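Local coordinates for tRNA nucleotidyl transferase-related protein (Thermotoga maritima, PDB 3H38) that probably adds the CCA sequence to the 3' end of tRNA, as a magnesium-dependent class II nucleotidyltransferase that uses CTP and ATP, at residues Val37-Gly42 with Ile56-Glu61. Residues are numbered along the deposited sequence; the frame is centred on the assembly and turned at random.
Sequences VYVVGG and IDIVVE
Val37 points CG1 away from its own backbone N (chi1 -165°), which brings this methyl to CG2 of Ile58 at 3.5 Å. CG1 of Val60 lies alongside the same methyl. In Tyr38, chi1 puts CG beside the backbone N. The CD1 edge then lies by Val59 O, in the ring plane and 3.3 Å away. The phenol end reaches Glu61, with OH 3.2 Å from Glu61 OE1 and the ring and carboxylate planes 22° apart. OE1 accepts a hydrogen bond from Ile122 N. Beside Tyr38, the side chains of Val40 and Val59 cross at about a right angle, CG2 to CG2 at 3.5 Å.

The two strands are antiparallel neighbours within the mixed sheet of the poly A polymerase head domain, the nucleotidyltransferase part of this chain. Helix 42-49 lies between them in sequence. Tyr38 and Val59 form a hydrogen-bonded pair: Tyr38 N to Val59 O is 2.9 Å, and Val59 N to Tyr38 O is 2.7 Å and nearly straight at 172°. Beyond it, Val40 N to Asp57 O is weak at 3.4 Å. Val39 packs on Phe23 and Ile58 on Leu26, both of helix 17-32. Asp57 and Asp99, which bind magnesium in another structure of this enzyme, have their side chains close together; no metal is bound here.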
ATOM      1  N   VAL A  37     -19.619   2.790 -26.219  1.00 29.62           N
ATOM      2  CA  VAL A  37     -18.301   2.638 -25.602  1.00 32.88           C
ATOM      3  C   VAL A  37     -17.878   3.865 -24.775  1.00 33.74           C
ATOM      4  O   VAL A  37     -18.088   4.998 -25.199  1.00 34.10           O
ATOM      5  CB  VAL A  37     -17.216   2.377 -26.653  1.00 29.25           C
ATOM      6  CG1 VAL A  37     -15.964   1.875 -25.977  1.00 29.46           C
ATOM      7  CG2 VAL A  37     -17.682   1.359 -27.648  1.00 37.64           C
ATOM      8  N   TYR A  38     -17.270   3.624 -23.610  1.00 30.34           N
ATOM      9  CA  TYR A  38     -16.789   4.690 -22.730  1.00 25.75           C
ATOM     10  C   TYR A  38     -15.436   4.400 -22.058  1.00 30.92           C
ATOM     11  O   TYR A  38     -15.124   3.263 -21.679  1.00 27.35           O
ATOM     12  CB  TYR A  38     -17.769   4.926 -21.583  1.00 29.41           C
ATOM     13  CG  TYR A  38     -19.227   4.945 -21.937  1.00 31.62           C
ATOM     14  CD1 TYR A  38     -19.930   3.775 -22.087  1.00 24.52           C
ATOM     15  CD2 TYR A  38     -19.911   6.150 -22.076  1.00 35.97           C
ATOM     16  CE1 TYR A  38     -21.281   3.791 -22.390  1.00 39.26           C
ATOM     17  CE2 TYR A  38     -21.255   6.176 -22.390  1.00 32.60           C
ATOM     18  CZ  TYR A  38     -21.938   4.996 -22.543  1.00 31.59           C
ATOM     19  OH  TYR A  38     -23.281   5.023 -22.833  1.00 29.00           O
ATOM     20  N   VAL A  39     -14.658   5.455 -21.856  1.00 29.29           N
ATOM     21  CA  VAL A  39     -13.532   5.379 -20.945  1.00 30.50           C
ATOM     22  C   VAL A  39     -14.031   5.953 -19.609  1.00 31.56           C
ATOM     23  O   VAL A  39     -14.835   6.895 -19.592  1.00 33.32           O
ATOM     24  CB  VAL A  39     -12.293   6.114 -21.505  1.00 26.21           C
ATOM     25  CG1 VAL A  39     -12.506   7.613 -21.501  1.00 35.11           C
ATOM     26  CG2 VAL A  39     -11.041   5.723 -20.727  1.00 29.55           C
ATOM     27  N   VAL A  40     -13.622   5.346 -18.495  1.00 25.25           N
ATOM     28  CA  VAL A  40     -14.212   5.693 -17.200  1.00 25.96           C
ATOM     29  C   VAL A  40     -13.179   5.879 -16.087  1.00 38.54           C
ATOM     30  O   VAL A  40     -12.018   5.491 -16.224  1.00 30.32           O
ATOM     31  CB  VAL A  40     -15.178   4.592 -16.738  1.00 26.98           C
ATOM     32  CG1 VAL A  40     -16.292   4.415 -17.746  1.00 24.83           C
ATOM     33  CG2 VAL A  40     -14.432   3.280 -16.554  1.00 35.93           C
ATOM     34  N   GLY A  41     -13.617   6.482 -14.984  1.00 44.90           N
ATOM     35  CA  GLY A  41     -12.874   6.417 -13.738  1.00 40.83           C
ATOM     36  C   GLY A  41     -11.687   7.334 -13.571  1.00 35.93           C
ATOM     37  O   GLY A  41     -11.786   8.529 -13.842  1.00 39.42           O
ATOM     38  N   GLY A  42     -10.573   6.768 -13.101  1.00 42.18           N
ATOM     39  CA  GLY A  42      -9.382   7.530 -12.733  1.00 38.76           C
ATOM     40  C   GLY A  42      -8.814   8.247 -13.928  1.00 39.37           C
ATOM     41  O   GLY A  42      -8.451   9.420 -13.869  1.00 34.34           O
ATOM     42  N   ILE A  56      -5.601   2.319 -20.150  1.00 76.94           N
ATOM     43  CA  ILE A  56      -6.886   2.488 -20.804  1.00 74.99           C
ATOM     44  C   ILE A  56      -7.946   1.507 -20.270  1.00 68.32           C
ATOM     45  O   ILE A  56      -7.777   0.289 -20.294  1.00 61.98           O
ATOM     46  CB  ILE A  56      -6.737   2.414 -22.331  1.00 81.50           C
ATOM     47  CG1 ILE A  56      -7.068   1.024 -22.850  1.00 86.36           C
ATOM     48  CG2 ILE A  56      -5.320   2.832 -22.758  1.00 75.91           C
ATOM     49  CD1 ILE A  56      -7.137   0.989 -24.349  1.00 93.19           C
ATOM     50  N   ASP A  57      -9.037   2.072 -19.773  1.00 65.57           N
ATOM     51  CA  ASP A  57     -10.031   1.324 -19.028  1.00 58.74           C
ATOM     52  C   ASP A  57     -11.393   1.495 -19.685  1.00 40.07           C
ATOM     53  O   ASP A  57     -12.012   2.559 -19.537  1.00 28.29           O
ATOM     54  CB  ASP A  57     -10.077   1.852 -17.590  1.00 65.94           C
ATOM     55  CG  ASP A  57     -10.568   0.813 -16.603  1.00 74.92           C
ATOM     56  OD1 ASP A  57     -11.290  -0.115 -17.026  1.00 75.28           O
ATOM     57  OD2 ASP A  57     -10.227   0.917 -15.403  1.00 80.05           O
ATOM     58  N   ILE A  58     -11.866   0.455 -20.387  1.00 36.01           N
ATOM     59  CA  ILE A  58     -13.068   0.591 -21.235  1.00 35.19           C
ATOM     60  C   ILE A  58     -14.343  -0.048 -20.708  1.00 39.55           C
ATOM     61  O   ILE A  58     -14.347  -1.212 -20.302  1.00 38.79           O
ATOM     62  CB  ILE A  58     -12.842   0.058 -22.665  1.00 36.24           C
ATOM     63  CG1 ILE A  58     -11.675   0.776 -23.321  1.00 33.39           C
ATOM     64  CG2 ILE A  58     -14.058   0.316 -23.503  1.00 33.43           C
ATOM     65  CD1 ILE A  58     -11.881   2.275 -23.340  1.00 39.97           C
ATOM     66  N   VAL A  59     -15.431   0.720 -20.742  1.00 33.74           N
ATOM     67  CA  VAL A  59     -16.745   0.184 -20.394  1.00 37.07           C
ATOM     68  C   VAL A  59     -17.717   0.124 -21.600  1.00 33.43           C
ATOM     69  O   VAL A  59     -17.910   1.116 -22.331  1.00 29.53           O
ATOM     70  CB  VAL A  59     -17.345   0.945 -19.193  1.00 36.97           C
ATOM     71  CG1 VAL A  59     -18.692   0.387 -18.817  1.00 32.39           C
ATOM     72  CG2 VAL A  59     -16.417   0.833 -18.012  1.00 43.79           C
ATOM     73  N   VAL A  60     -18.310  -1.047 -21.835  1.00 24.61           N
ATOM     74  CA  VAL A  60     -19.247  -1.158 -22.965  1.00 25.32           C
ATOM     75  C   VAL A  60     -20.641  -1.495 -22.464  1.00 34.09           C
ATOM     76  O   VAL A  60     -20.792  -2.217 -21.472  1.00 27.09           O
ATOM     77  CB  VAL A  60     -18.798  -2.190 -24.028  1.00 28.09           C
ATOM     78  CG1 VAL A  60     -17.463  -1.763 -24.687  1.00 20.02           C
ATOM     79  CG2 VAL A  60     -18.672  -3.559 -23.416  1.00 36.09           C
ATOM     80  N   GLU A  61     -21.660  -0.915 -23.088  1.00 32.18           N
ATOM     81  CA  GLU A  61     -23.016  -1.372 -22.803  1.00 39.87           C
ATOM     82  C   GLU A  61     -23.335  -2.500 -23.779  1.00 37.55           C
ATOM     83  O   GLU A  61     -23.996  -2.284 -24.803  1.00 37.85           O
ATOM     84  CB  GLU A  61     -24.046  -0.259 -22.948  1.00 37.49           C
ATOM     85  CG  GLU A  61     -23.976   0.820 -21.898  1.00 39.13           C
ATOM     86  CD  GLU A  61     -25.220   1.679 -21.938  1.00 54.04           C
ATOM     87  OE1 GLU A  61     -25.171   2.831 -21.457  1.00 54.85           O
ATOM     88  OE2 GLU A  61     -26.248   1.189 -22.468  1.00 60.84           O
TER